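Local coordinates for protein ACDH-11, isoform b (Caenorhabditis elegans, PDB 4Y9J), which belongs to the acyl-CoA dehydrogenase family and binds flavin-adenine dinucleotide in a tetrameric assembly, at residues Q71-E80 / V89-E97; D213-S224 / A286-R297. One frame throughout, in Å; residues are numbered along the deposited sequence.

Contact 1 (Q71-E80 / V89-E97); sequences QAELEQPRLE and VDKLIVCNE
Lys91 pairs with Glu80 through two backbone hydrogen bonds, and their side chains run next to each other in the same direction; Glu80 OE1 meets Lys91 NZ in a long salt bridge of 3.9 Å. The long, flexible lysine suits this exposed face, which it shares with Glu80. Leu92 and Leu79 form the following non-hydrogen-bonded pair, turning both isobutyl groups to the opposite face, where Leu79 packs on strand 269-274. Ile93 is bonded both ways to Arg78, the straighter bond being Ile93 N to Arg78 O (2.7 Å, 175°). These pairs make an antiparallel beta hairpin, strands 78-80 and 88-93, within the N-terminal domain of the acyl-CoA dehydrogenase fold. The branched Ile93 serves two neighbours: CG2 lies over one face of the Arg78 guanidinium, while CD1 sits 3.4 Å from Glu80 OE2. Arg78 itself reaches Glu75 of the second subunit. Past the hairpin, Val94 CG1 brushes Pro77 CB, and a water joins Cys95 N to Glu75 O. With SG held between its own backbone N and carbonyl carbon (chi1 69°), Cys95 caps the helix it precedes, and its SG lies 3.7 Å from Ala72 CA. Glu97 lays its carboxylate against Gln71 CB (CD to CB 3.6 Å), and a water bridges Glu97 OE2 to Gln71 OE1.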
loop_
_atom_site.group_PDB
_atom_site.type_symbol
_atom_site.label_atom_id
_atom_site.label_comp_id
_atom_site.label_asym_id
_atom_site.label_seq_id
_atom_site.Cartn_x
_atom_site.Cartn_y
_atom_site.Cartn_z
ATOM N N GLN B 71 3.605 -7.669 -15.474
ATOM C CA GLN B 71 2.748 -7.990 -14.342
ATOM C C GLN B 71 3.446 -8.440 -13.088
ATOM O O GLN B 71 3.037 -8.078 -11.995
ATOM C CB GLN B 71 1.666 -8.974 -14.723
ATOM C CG GLN B 71 0.668 -8.466 -15.732
ATOM C CD GLN B 71 0.000 -7.106 -15.334
ATOM O OE1 GLN B 71 -0.626 -7.013 -14.342
ATOM N NE2 GLN B 71 0.183 -6.105 -16.127
ATOM N N ALA B 72 4.547 -9.209 -13.250
ATOM C CA ALA B 72 5.308 -9.704 -12.112
ATOM C C ALA B 72 6.017 -8.586 -11.369
ATOM O O ALA B 72 6.279 -8.708 -10.173
ATOM C CB ALA B 72 6.320 -10.765 -12.565
ATOM N N GLU B 73 6.250 -7.487 -12.027
ATOM C CA GLU B 73 6.752 -6.299 -11.355
ATOM C C GLU B 73 5.631 -5.487 -10.658
ATOM O O GLU B 73 5.888 -4.777 -9.666
ATOM C CB GLU B 73 7.504 -5.447 -12.373
ATOM C CG GLU B 73 7.948 -4.055 -11.952
ATOM C CD GLU B 73 9.199 -4.044 -11.103
ATOM O OE1 GLU B 73 9.790 -5.125 -10.895
ATOM O OE2 GLU B 73 9.583 -2.925 -10.574
ATOM N N LEU B 74 4.451 -5.459 -11.284
ATOM C CA LEU B 74 3.315 -4.721 -10.737
ATOM C C LEU B 74 2.666 -5.378 -9.567
ATOM O O LEU B 74 2.046 -4.697 -8.753
ATOM C CB LEU B 74 2.295 -4.424 -11.828
ATOM C CG LEU B 74 2.786 -3.604 -12.987
ATOM C CD1 LEU B 74 1.740 -3.564 -14.063
ATOM C CD2 LEU B 74 3.260 -2.233 -12.533
ATOM N N GLU B 75 2.837 -6.668 -9.403
ATOM C CA GLU B 75 2.264 -7.404 -8.256
ATOM C C GLU B 75 3.381 -8.220 -7.609
ATOM O O GLU B 75 3.513 -9.448 -7.805
ATOM C CB GLU B 75 1.120 -8.339 -8.658
ATOM C CG GLU B 75 -0.054 -7.585 -9.191
ATOM C CD GLU B 75 -0.908 -6.841 -8.171
ATOM O OE1 GLU B 75 -0.722 -7.001 -6.907
ATOM O OE2 GLU B 75 -1.832 -6.096 -8.685
ATOM N N GLN B 76 4.133 -7.537 -6.776
ATOM C CA GLN B 76 5.339 -8.114 -6.206
ATOM C C GLN B 76 5.057 -9.099 -5.105
ATOM O O GLN B 76 4.001 -9.078 -4.518
ATOM C CB GLN B 76 6.169 -6.955 -5.655
ATOM C CG GLN B 76 6.603 -6.035 -6.785
ATOM C CD GLN B 76 7.172 -4.682 -6.284
ATOM O OE1 GLN B 76 7.586 -4.537 -5.115
ATOM N NE2 GLN B 76 7.248 -3.747 -7.198
ATOM N N PRO B 77 5.983 -9.996 -4.836
ATOM C CA PRO B 77 5.768 -11.036 -3.835
ATOM C C PRO B 77 5.602 -10.483 -2.431
ATOM O O PRO B 77 6.219 -9.450 -2.092
ATOM C CB PRO B 77 7.064 -11.864 -3.875
ATOM C CG PRO B 77 7.835 -11.342 -4.976
ATOM C CD PRO B 77 7.254 -10.152 -5.559
ATOM N N ARG B 78 4.864 -11.204 -1.623
ATOM C CA ARG B 78 4.669 -10.877 -0.225
ATOM C C ARG B 78 4.818 -12.113 0.602
ATOM O O ARG B 78 4.726 -13.247 0.101
ATOM C CB ARG B 78 3.244 -10.277 0.022
ATOM C CG ARG B 78 2.973 -9.049 -0.815
ATOM C CD ARG B 78 1.553 -8.449 -0.591
ATOM N NE ARG B 78 0.486 -8.986 -1.459
ATOM C CZ ARG B 78 -0.477 -9.795 -1.019
ATOM N NH1 ARG B 78 -0.474 -10.227 0.244
ATOM N NH2 ARG B 78 -1.451 -10.194 -1.838
ATOM N N LEU B 79 5.121 -11.910 1.878
ATOM C CA LEU B 79 5.365 -12.956 2.869
ATOM C C LEU B 79 4.488 -12.740 4.084
ATOM O O LEU B 79 4.421 -11.600 4.607
ATOM C CB LEU B 79 6.841 -12.963 3.279
ATOM C CG LEU B 79 7.210 -13.827 4.450
ATOM C CD1 LEU B 79 6.954 -15.293 4.101
ATOM C CD2 LEU B 79 8.666 -13.592 4.927
ATOM N N GLU B 80 3.759 -13.761 4.510
ATOM C CA GLU B 80 3.015 -13.744 5.771
ATOM C C GLU B 80 3.512 -14.779 6.679
ATOM O O GLU B 80 3.421 -15.969 6.384
ATOM C CB GLU B 80 1.540 -13.996 5.536
ATOM C CG GLU B 80 0.908 -12.892 4.719
ATOM C CD GLU B 80 -0.556 -13.107 4.326
ATOM O OE1 GLU B 80 -1.170 -14.149 4.644
ATOM O OE2 GLU B 80 -1.073 -12.205 3.634
ATOM N N VAL B 89 3.329 -20.079 9.437
ATOM C CA VAL B 89 3.100 -20.705 8.125
ATOM C C VAL B 89 4.064 -20.267 7.046
ATOM O O VAL B 89 4.286 -21.031 6.113
ATOM C CB VAL B 89 1.649 -20.516 7.597
ATOM C CG1 VAL B 89 0.625 -21.214 8.507
ATOM C CG2 VAL B 89 1.305 -19.061 7.410
ATOM N N ASP B 90 4.707 -19.105 7.172
ATOM C CA ASP B 90 5.678 -18.655 6.179
ATOM C C ASP B 90 5.041 -18.702 4.765
ATOM O O ASP B 90 5.566 -19.276 3.821
ATOM C CB ASP B 90 6.941 -19.531 6.271
ATOM C CG ASP B 90 7.761 -19.327 7.612
ATOM O OD1 ASP B 90 8.491 -18.410 7.617
ATOM O OD2 ASP B 90 7.714 -20.087 8.633
ATOM N N LYS B 91 3.906 -18.075 4.613
ATOM C CA LYS B 91 3.220 -18.184 3.327
ATOM C C LYS B 91 3.787 -17.149 2.364
ATOM O O LYS B 91 3.749 -15.948 2.648
ATOM C CB LYS B 91 1.713 -18.000 3.518
ATOM C CG LYS B 91 0.956 -18.038 2.193
ATOM C CD LYS B 91 -0.526 -18.310 2.371
ATOM C CE LYS B 91 -1.195 -16.966 2.487
ATOM N NZ LYS B 91 -2.681 -17.116 2.572
ATOM N N LEU B 92 4.316 -17.619 1.243
ATOM C CA LEU B 92 4.820 -16.730 0.193
ATOM C C LEU B 92 3.719 -16.540 -0.811
ATOM O O LEU B 92 3.172 -17.535 -1.308
ATOM C CB LEU B 92 5.995 -17.430 -0.444
ATOM C CG LEU B 92 6.770 -16.665 -1.479
ATOM C CD1 LEU B 92 7.465 -15.471 -0.848
ATOM C CD2 LEU B 92 7.811 -17.583 -2.109
ATOM N N ILE B 93 3.349 -15.295 -1.076
ATOM C CA ILE B 93 2.308 -14.952 -1.998
ATOM C C ILE B 93 2.929 -14.372 -3.241
ATOM O O ILE B 93 3.532 -13.294 -3.196
ATOM C CB ILE B 93 1.349 -13.964 -1.397
ATOM C CG1 ILE B 93 0.641 -14.600 -0.158
ATOM C CG2 ILE B 93 0.286 -13.589 -2.431
ATOM C CD1 ILE B 93 0.098 -13.556 0.792
ATOM N N VAL B 94 2.866 -15.106 -4.344
ATOM C CA VAL B 94 3.476 -14.615 -5.608
ATOM C C VAL B 94 2.389 -14.582 -6.680
ATOM O O VAL B 94 1.446 -15.388 -6.644
ATOM C CB VAL B 94 4.730 -15.359 -6.101
ATOM C CG1 VAL B 94 5.692 -15.740 -4.990
ATOM C CG2 VAL B 94 4.357 -16.555 -6.856
ATOM N N CYS B 95 2.507 -13.665 -7.602
ATOM C CA CYS B 95 1.469 -13.470 -8.599
ATOM C C CYS B 95 1.364 -14.685 -9.535
ATOM O O CYS B 95 2.319 -15.438 -9.700
ATOM C CB CYS B 95 1.681 -12.214 -9.396
ATOM S SG CYS B 95 3.041 -12.107 -10.531
ATOM N N ASN B 96 0.190 -14.824 -10.144
ATOM C CA ASN B 96 -0.047 -15.890 -11.077
ATOM C C ASN B 96 0.907 -15.822 -12.251
ATOM O O ASN B 96 1.363 -16.877 -12.773
ATOM C CB ASN B 96 -1.471 -15.852 -11.612
ATOM C CG ASN B 96 -2.462 -16.405 -10.637
ATOM O OD1 ASN B 96 -2.102 -17.045 -9.614
ATOM N ND2 ASN B 96 -3.745 -16.238 -10.967
ATOM N N GLU B 97 1.257 -14.632 -12.643
ATOM C CA GLU B 97 2.127 -14.456 -13.814
ATOM C C GLU B 97 3.624 -14.992 -13.609
ATOM O O GLU B 97 4.209 -15.524 -14.569
ATOM C CB GLU B 97 2.150 -13.050 -14.310
ATOM C CG GLU B 97 0.824 -12.497 -14.818
ATOM C CD GLU B 97 -0.104 -11.957 -13.739
ATOM O OE1 GLU B 97 0.155 -12.090 -12.525
ATOM O OE2 GLU B 97 -1.055 -11.319 -14.111
HETATM O O HOH W 1 -2.177 -9.071 -13.806
HETATM O O HOH W 2 4.608 -11.868 -7.176
HETATM O O HOH W 3 2.097 -11.285 -4.679
#

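Contact 2 (D213-S224 / A286-R297); sequences DTYRLHGYKWFS and AELLLDGAIAER. With FAD (flavin-adenine dinucleotide), chain E.
Tyr220 OH donates to Glu287 OE1 over 2.6 Å, meeting its anti lone pair; OE1 lies at the ring edge, in its plane, while the carboxylate is turned 58° from the ring. CG of Tyr220 is anti to its own N (chi1 -165°), a setting that swings the ring across to Glu287. Glu287 OE2 lies 3.3 Å from Trp222 CZ3 and forms salt bridges with Lys275 and Arg273, so this buried acid is matched by cations as well as by the phenol.

At the far end, Thr214 OG1 donates a hydrogen bond to the syn lone pair of Glu296 OE1 (2.6 Å). Beside it, Arg297 NH2 reaches Asp213 OD1 at 2.6 Å within the guanidinium plane but from above the carboxylate, 71° out of its plane.

These side chains are set by two long antiparallel strands of the beta domain, the middle domain of acyl-CoA dehydrogenases, bent sharply at Trp222 and at Asp291-Gly292. At the second corner Gly292 and Ala293 both face Leu217 in a G1 beta bulge: Leu217 O accepts from both amides, and Gly292 has the positive phi that glycine tolerates best. Its N sits over one face of the His218 ring. On the face shared with Tyr215 and Leu288, Leu217 CD1 packs on Ala295 CB (3.7 Å), a small residue that makes room for the branched one.

Farther out, Lys221 ends in a salt bridge with Glu192, and Asp291 is held by His11 of the second subunit. Near the first corner, next to the Ser224-Ala286 backbone pair, Phe223 lies against the flavin, its CD2 3.4 Å from FAD C9A and Phe223 O 3.1 Å from FAD N3.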
loop_
_atom_site.group_PDB
_atom_site.type_symbol
_atom_site.label_atom_id
_atom_site.label_comp_id
_atom_site.label_asym_id
_atom_site.label_seq_id
_atom_site.Cartn_x
_atom_site.Cartn_y
_atom_site.Cartn_z
ATOM N N ASP B 213 24.867 -39.838 4.941
ATOM C CA ASP B 213 25.198 -38.531 4.320
ATOM C C ASP B 213 24.097 -37.477 4.476
ATOM O O ASP B 213 24.148 -36.405 3.833
ATOM C CB ASP B 213 25.561 -38.770 2.865
ATOM C CG ASP B 213 26.811 -39.629 2.741
ATOM O OD1 ASP B 213 27.775 -39.369 3.499
ATOM O OD2 ASP B 213 26.820 -40.569 1.941
ATOM N N THR B 214 23.110 -37.797 5.316
ATOM C CA THR B 214 21.985 -36.898 5.655
ATOM C C THR B 214 22.294 -36.108 6.927
ATOM O O THR B 214 22.656 -36.696 7.936
ATOM C CB THR B 214 20.738 -37.731 5.899
ATOM O OG1 THR B 214 20.482 -38.502 4.729
ATOM C CG2 THR B 214 19.540 -36.837 6.216
ATOM N N TYR B 215 22.133 -34.797 6.862
ATOM C CA TYR B 215 22.485 -33.874 7.918
ATOM C C TYR B 215 21.280 -32.908 8.185
ATOM O O TYR B 215 20.371 -32.709 7.338
ATOM C CB TYR B 215 23.706 -33.008 7.520
ATOM C CG TYR B 215 24.992 -33.782 7.406
ATOM C CD1 TYR B 215 25.189 -34.680 6.343
ATOM C CD2 TYR B 215 25.982 -33.684 8.400
ATOM C CE1 TYR B 215 26.345 -35.455 6.264
ATOM C CE2 TYR B 215 27.116 -34.465 8.342
ATOM C CZ TYR B 215 27.293 -35.349 7.286
ATOM O OH TYR B 215 28.442 -36.097 7.236
ATOM N N ARG B 216 21.344 -32.283 9.358
ATOM C CA ARG B 216 20.437 -31.213 9.847
ATOM C C ARG B 216 21.258 -29.950 9.723
ATOM O O ARG B 216 22.337 -29.918 10.300
ATOM C CB ARG B 216 20.250 -31.401 11.368
ATOM C CG ARG B 216 19.039 -32.095 11.860
ATOM C CD ARG B 216 18.854 -31.790 13.358
ATOM N NE ARG B 216 19.800 -32.437 14.282
ATOM C CZ ARG B 216 20.585 -31.847 15.203
ATOM N NH1 ARG B 216 20.672 -30.538 15.387
ATOM N NH2 ARG B 216 21.311 -32.606 15.990
ATOM N N LEU B 217 20.761 -28.935 9.025
ATOM C CA LEU B 217 21.461 -27.665 8.896
ATOM C C LEU B 217 20.924 -26.598 9.860
ATOM O O LEU B 217 19.704 -26.429 10.018
ATOM C CB LEU B 217 21.393 -27.105 7.458
ATOM C CG LEU B 217 21.854 -28.019 6.336
ATOM C CD1 LEU B 217 21.804 -27.350 4.977
ATOM C CD2 LEU B 217 23.248 -28.639 6.626
ATOM N N HIS B 218 21.879 -25.814 10.373
ATOM C CA HIS B 218 21.638 -24.732 11.324
ATOM C C HIS B 218 22.455 -23.526 10.897
ATOM O O HIS B 218 23.715 -23.570 10.920
ATOM C CB HIS B 218 22.001 -25.187 12.753
ATOM C CG HIS B 218 21.074 -26.227 13.301
ATOM N ND1 HIS B 218 21.289 -27.587 13.137
ATOM C CD2 HIS B 218 19.949 -26.115 14.029
ATOM C CE1 HIS B 218 20.310 -28.258 13.695
ATOM N NE2 HIS B 218 19.485 -27.391 14.246
ATOM N N GLY B 219 21.785 -22.493 10.485
ATOM C CA GLY B 219 22.459 -21.292 9.958
ATOM C C GLY B 219 21.511 -20.225 9.536
ATOM O O GLY B 219 20.248 -20.410 9.640
ATOM N N TYR B 220 22.067 -19.118 9.024
ATOM C CA TYR B 220 21.287 -18.012 8.574
ATOM C C TYR B 220 21.693 -17.650 7.144
ATOM O O TYR B 220 22.864 -17.289 6.936
ATOM C CB TYR B 220 21.470 -16.809 9.497
ATOM C CG TYR B 220 20.414 -15.728 9.314
ATOM C CD1 TYR B 220 20.425 -14.819 8.260
ATOM C CD2 TYR B 220 19.449 -15.572 10.269
ATOM C CE1 TYR B 220 19.456 -13.826 8.157
ATOM C CE2 TYR B 220 18.448 -14.636 10.138
ATOM C CZ TYR B 220 18.456 -13.743 9.125
ATOM O OH TYR B 220 17.419 -12.835 9.062
ATOM N N LYS B 221 20.803 -17.796 6.169
ATOM C CA LYS B 221 21.125 -17.468 4.787
ATOM C C LYS B 221 20.625 -16.047 4.527
ATOM O O LYS B 221 19.448 -15.737 4.642
ATOM C CB LYS B 221 20.515 -18.491 3.863
ATOM C CG LYS B 221 21.053 -19.871 4.122
ATOM C CD LYS B 221 22.586 -19.958 3.873
ATOM C CE LYS B 221 23.138 -21.307 4.252
ATOM N NZ LYS B 221 24.542 -21.433 3.770
ATOM N N TRP B 222 21.542 -15.167 4.189
ATOM C CA TRP B 222 21.287 -13.723 4.182
ATOM C C TRP B 222 20.629 -13.229 2.925
ATOM O O TRP B 222 19.944 -12.215 2.997
ATOM C CB TRP B 222 22.620 -13.001 4.439
ATOM C CG TRP B 222 22.668 -11.526 4.478
ATOM C CD1 TRP B 222 23.641 -10.759 3.860
ATOM C CD2 TRP B 222 21.920 -10.635 5.301
ATOM N NE1 TRP B 222 23.452 -9.432 4.144
ATOM C CE2 TRP B 222 22.422 -9.322 5.057
ATOM C CE3 TRP B 222 20.898 -10.799 6.254
ATOM C CZ2 TRP B 222 21.888 -8.201 5.690
ATOM C CZ3 TRP B 222 20.354 -9.677 6.869
ATOM C CH2 TRP B 222 20.843 -8.391 6.573
ATOM N N PHE B 223 20.898 -13.869 1.784
ATOM C CA PHE B 223 20.195 -13.618 0.529
ATOM C C PHE B 223 19.856 -14.981 -0.048
ATOM O O PHE B 223 20.790 -15.727 -0.395
ATOM C CB PHE B 223 21.006 -12.895 -0.574
ATOM C CG PHE B 223 21.212 -11.406 -0.332
ATOM C CD1 PHE B 223 22.061 -10.952 0.679
ATOM C CD2 PHE B 223 20.485 -10.463 -1.047
ATOM C CE1 PHE B 223 22.210 -9.549 0.898
ATOM C CE2 PHE B 223 20.637 -9.091 -0.804
ATOM C CZ PHE B 223 21.490 -8.660 0.167
ATOM N N SER B 224 18.554 -15.252 -0.200
ATOM C CA SER B 224 18.095 -16.519 -0.854
ATOM C C SER B 224 17.015 -16.196 -1.854
ATOM O O SER B 224 15.847 -16.009 -1.480
ATOM C CB SER B 224 17.532 -17.447 0.230
ATOM O OG SER B 224 18.532 -17.847 1.090
ATOM N N ALA B 286 14.606 -13.832 0.026
ATOM C CA ALA B 286 14.390 -13.871 1.466
ATOM C C ALA B 286 15.641 -13.997 2.255
ATOM O O ALA B 286 16.719 -14.390 1.744
ATOM C CB ALA B 286 13.477 -15.084 1.783
ATOM N N GLU B 287 15.531 -13.724 3.537
ATOM C CA GLU B 287 16.484 -14.206 4.515
ATOM C C GLU B 287 15.894 -15.465 5.152
ATOM O O GLU B 287 14.722 -15.464 5.563
ATOM C CB GLU B 287 16.732 -13.183 5.612
ATOM C CG GLU B 287 17.232 -11.848 5.060
ATOM C CD GLU B 287 17.291 -10.711 6.061
ATOM O OE1 GLU B 287 17.259 -10.962 7.308
ATOM O OE2 GLU B 287 17.382 -9.558 5.533
ATOM N N LEU B 288 16.710 -16.476 5.282
ATOM C CA LEU B 288 16.299 -17.797 5.808
ATOM C C LEU B 288 16.996 -18.140 7.071
ATOM O O LEU B 288 18.246 -18.155 7.137
ATOM C CB LEU B 288 16.506 -18.924 4.769
ATOM C CG LEU B 288 15.857 -18.714 3.398
ATOM C CD1 LEU B 288 16.260 -19.921 2.550
ATOM C CD2 LEU B 288 14.397 -18.492 3.453
ATOM N N LEU B 289 16.222 -18.561 8.058
ATOM C CA LEU B 289 16.762 -19.118 9.252
ATOM C C LEU B 289 16.560 -20.610 9.191
ATOM O O LEU B 289 15.405 -21.104 9.233
ATOM C CB LEU B 289 16.164 -18.460 10.499
ATOM C CG LEU B 289 16.515 -19.041 11.862
ATOM C CD1 LEU B 289 18.007 -19.035 12.143
ATOM C CD2 LEU B 289 15.862 -18.343 13.065
ATOM N N LEU B 290 17.677 -21.317 9.139
ATOM C CA LEU B 290 17.762 -22.795 9.083
ATOM C C LEU B 290 17.944 -23.347 10.465
ATOM O O LEU B 290 18.939 -23.060 11.173
ATOM C CB LEU B 290 18.902 -23.269 8.202
ATOM C CG LEU B 290 18.720 -23.330 6.672
ATOM C CD1 LEU B 290 17.967 -22.229 6.035
ATOM C CD2 LEU B 290 20.026 -23.486 5.945
ATOM N N ASP B 291 16.977 -24.142 10.889
ATOM C CA ASP B 291 17.053 -24.799 12.153
ATOM C C ASP B 291 16.590 -26.225 12.003
ATOM O O ASP B 291 15.407 -26.533 12.217
ATOM C CB ASP B 291 16.189 -24.064 13.173
ATOM C CG ASP B 291 16.219 -24.707 14.537
ATOM O OD1 ASP B 291 17.021 -25.637 14.805
ATOM O OD2 ASP B 291 15.393 -24.284 15.358
ATOM N N GLY B 292 17.522 -27.109 11.672
ATOM C CA GLY B 292 17.193 -28.533 11.493
ATOM C C GLY B 292 16.689 -28.876 10.072
ATOM O O GLY B 292 16.036 -29.935 9.867
ATOM N N ALA B 293 17.008 -28.046 9.084
ATOM C CA ALA B 293 16.709 -28.352 7.665
ATOM C C ALA B 293 17.436 -29.609 7.224
ATOM O O ALA B 293 18.631 -29.707 7.336
ATOM C CB ALA B 293 17.117 -27.198 6.785
ATOM N N ILE B 294 16.695 -30.587 6.749
ATOM C CA ILE B 294 17.289 -31.870 6.325
ATOM C C ILE B 294 17.903 -31.768 4.932
ATOM O O ILE B 294 17.232 -31.361 3.961
ATOM C CB ILE B 294 16.232 -32.967 6.397
ATOM C CG1 ILE B 294 15.743 -33.016 7.838
ATOM C CG2 ILE B 294 16.839 -34.325 6.044
ATOM C CD1 ILE B 294 14.565 -33.919 8.067
ATOM N N ALA B 295 19.177 -32.139 4.849
ATOM C CA ALA B 295 19.933 -31.963 3.655
ATOM C C ALA B 295 20.889 -33.147 3.413
ATOM O O ALA B 295 21.412 -33.763 4.377
ATOM C CB ALA B 295 20.720 -30.684 3.743
ATOM N N GLU B 296 21.178 -33.386 2.134
ATOM C CA GLU B 296 22.083 -34.511 1.731
ATOM C C GLU B 296 23.448 -33.991 1.297
ATOM O O GLU B 296 23.520 -33.088 0.477
ATOM C CB GLU B 296 21.460 -35.280 0.596
ATOM C CG GLU B 296 20.015 -35.697 0.748
ATOM C CD GLU B 296 19.702 -36.478 1.992
ATOM O OE1 GLU B 296 20.613 -37.131 2.533
ATOM O OE2 GLU B 296 18.500 -36.482 2.407
ATOM N N ARG B 297 24.519 -34.490 1.897
ATOM C CA ARG B 297 25.852 -34.061 1.517
ATOM C C ARG B 297 26.214 -34.624 0.158
ATOM O O ARG B 297 26.083 -35.819 -0.048
ATOM C CB ARG B 297 26.939 -34.569 2.489
ATOM C CG ARG B 297 28.319 -33.944 2.200
ATOM C CD ARG B 297 29.552 -34.825 2.421
ATOM N NE ARG B 297 29.278 -36.257 2.432
ATOM C CZ ARG B 297 29.739 -37.154 1.573
ATOM N NH1 ARG B 297 30.572 -36.861 0.588
ATOM N NH2 ARG B 297 29.382 -38.394 1.738
HETATM P PA FAD E . 30.893 -7.763 0.104
HETATM O O1A FAD E . 31.897 -8.843 -0.296
HETATM O O2A FAD E . 30.738 -7.450 1.602
HETATM O O5B FAD E . 31.356 -6.337 -0.497
HETATM C C5B FAD E . 31.547 -6.212 -1.902
HETATM C C4B FAD E . 32.615 -5.177 -2.116
HETATM O O4B FAD E . 33.785 -5.692 -1.444
HETATM C C3B FAD E . 32.940 -4.925 -3.553
HETATM O O3B FAD E . 33.639 -3.638 -3.747
HETATM C C2B FAD E . 34.018 -5.975 -3.739
HETATM O O2B FAD E . 34.841 -5.697 -4.884
HETATM C C1B FAD E . 34.802 -5.832 -2.413
HETATM N N9A FAD E . 35.677 -6.993 -2.163
HETATM C C8A FAD E . 35.296 -8.221 -1.687
HETATM N N7A FAD E . 36.377 -9.054 -1.652
HETATM C C5A FAD E . 37.470 -8.338 -2.062
HETATM C C6A FAD E . 38.897 -8.612 -2.246
HETATM N N6A FAD E . 39.401 -9.840 -1.937
HETATM N N1A FAD E . 39.664 -7.594 -2.709
HETATM C C2A FAD E . 39.157 -6.397 -3.027
HETATM N N3A FAD E . 37.873 -6.072 -2.881
HETATM C C4A FAD E . 37.004 -6.994 -2.406
HETATM N N1 FAD E . 23.508 -14.815 -2.742
HETATM C C2 FAD E . 23.123 -16.123 -2.639
HETATM O O2 FAD E . 23.973 -16.938 -2.193
HETATM N N3 FAD E . 22.000 -16.588 -3.070
HETATM C C4 FAD E . 21.028 -15.878 -3.594
HETATM O O4 FAD E . 19.984 -16.374 -3.953
HETATM C C4X FAD E . 21.345 -14.411 -3.730
HETATM N N5 FAD E . 20.306 -13.566 -4.157
HETATM C C5X FAD E . 20.719 -12.206 -4.218
HETATM C C6 FAD E . 19.714 -11.322 -4.713
HETATM C C7 FAD E . 20.049 -9.932 -4.841
HETATM C C7M FAD E . 18.968 -9.068 -5.405
HETATM C C8 FAD E . 21.348 -9.483 -4.387
HETATM C C8M FAD E . 21.703 -7.990 -4.489
HETATM C C9 FAD E . 22.332 -10.336 -3.900
HETATM C C9A FAD E . 22.027 -11.732 -3.775
HETATM N N10 FAD E . 22.966 -12.580 -3.258
HETATM C C10 FAD E . 22.607 -13.950 -3.200
HETATM C "C1'" FAD E . 24.199 -12.115 -2.733
HETATM C "C2'" FAD E . 25.352 -11.743 -3.673
HETATM O "O2'" FAD E . 26.015 -12.877 -4.196
HETATM C "C3'" FAD E . 26.342 -10.883 -2.892
HETATM O "O3'" FAD E . 25.642 -9.697 -2.608
HETATM C "C4'" FAD E . 27.608 -10.632 -3.690
HETATM O "O4'" FAD E . 28.311 -11.846 -3.960
HETATM C "C5'" FAD E . 28.513 -9.622 -2.975
HETATM O "O5'" FAD E . 28.874 -10.138 -1.629
HETATM P P FAD E . 28.454 -9.200 -0.323
HETATM O O1P FAD E . 27.050 -8.783 -0.508
HETATM O O2P FAD E . 28.897 -9.943 0.912
HETATM O O3P FAD E . 29.438 -7.908 -0.524
#

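Overall arrangement
Contact 1 comes first along the chain, in the AidB-like N-terminal domain; contact 2 follows, in the acyl-CoA dehydrogenase middle domain. Their centres are 23 Å apart; their nearest atoms, about 6 Å apart, do not touch. Strand 269-274 lies between them: it packs against the hairpin of contact 1 and pairs with strand 285-298 of contact 2, so the surface hairpin lies against the sheet that carries the flavin-binding strand. Both contacts also meet the second subunit, contact 1 through reciprocal Glu75-Arg78 salt bridges and contact 2 through His11 of that subunit. Hairpin and sheet therefore both contribute to assembly, while contact 2 alone contains residues of the flavin pocket.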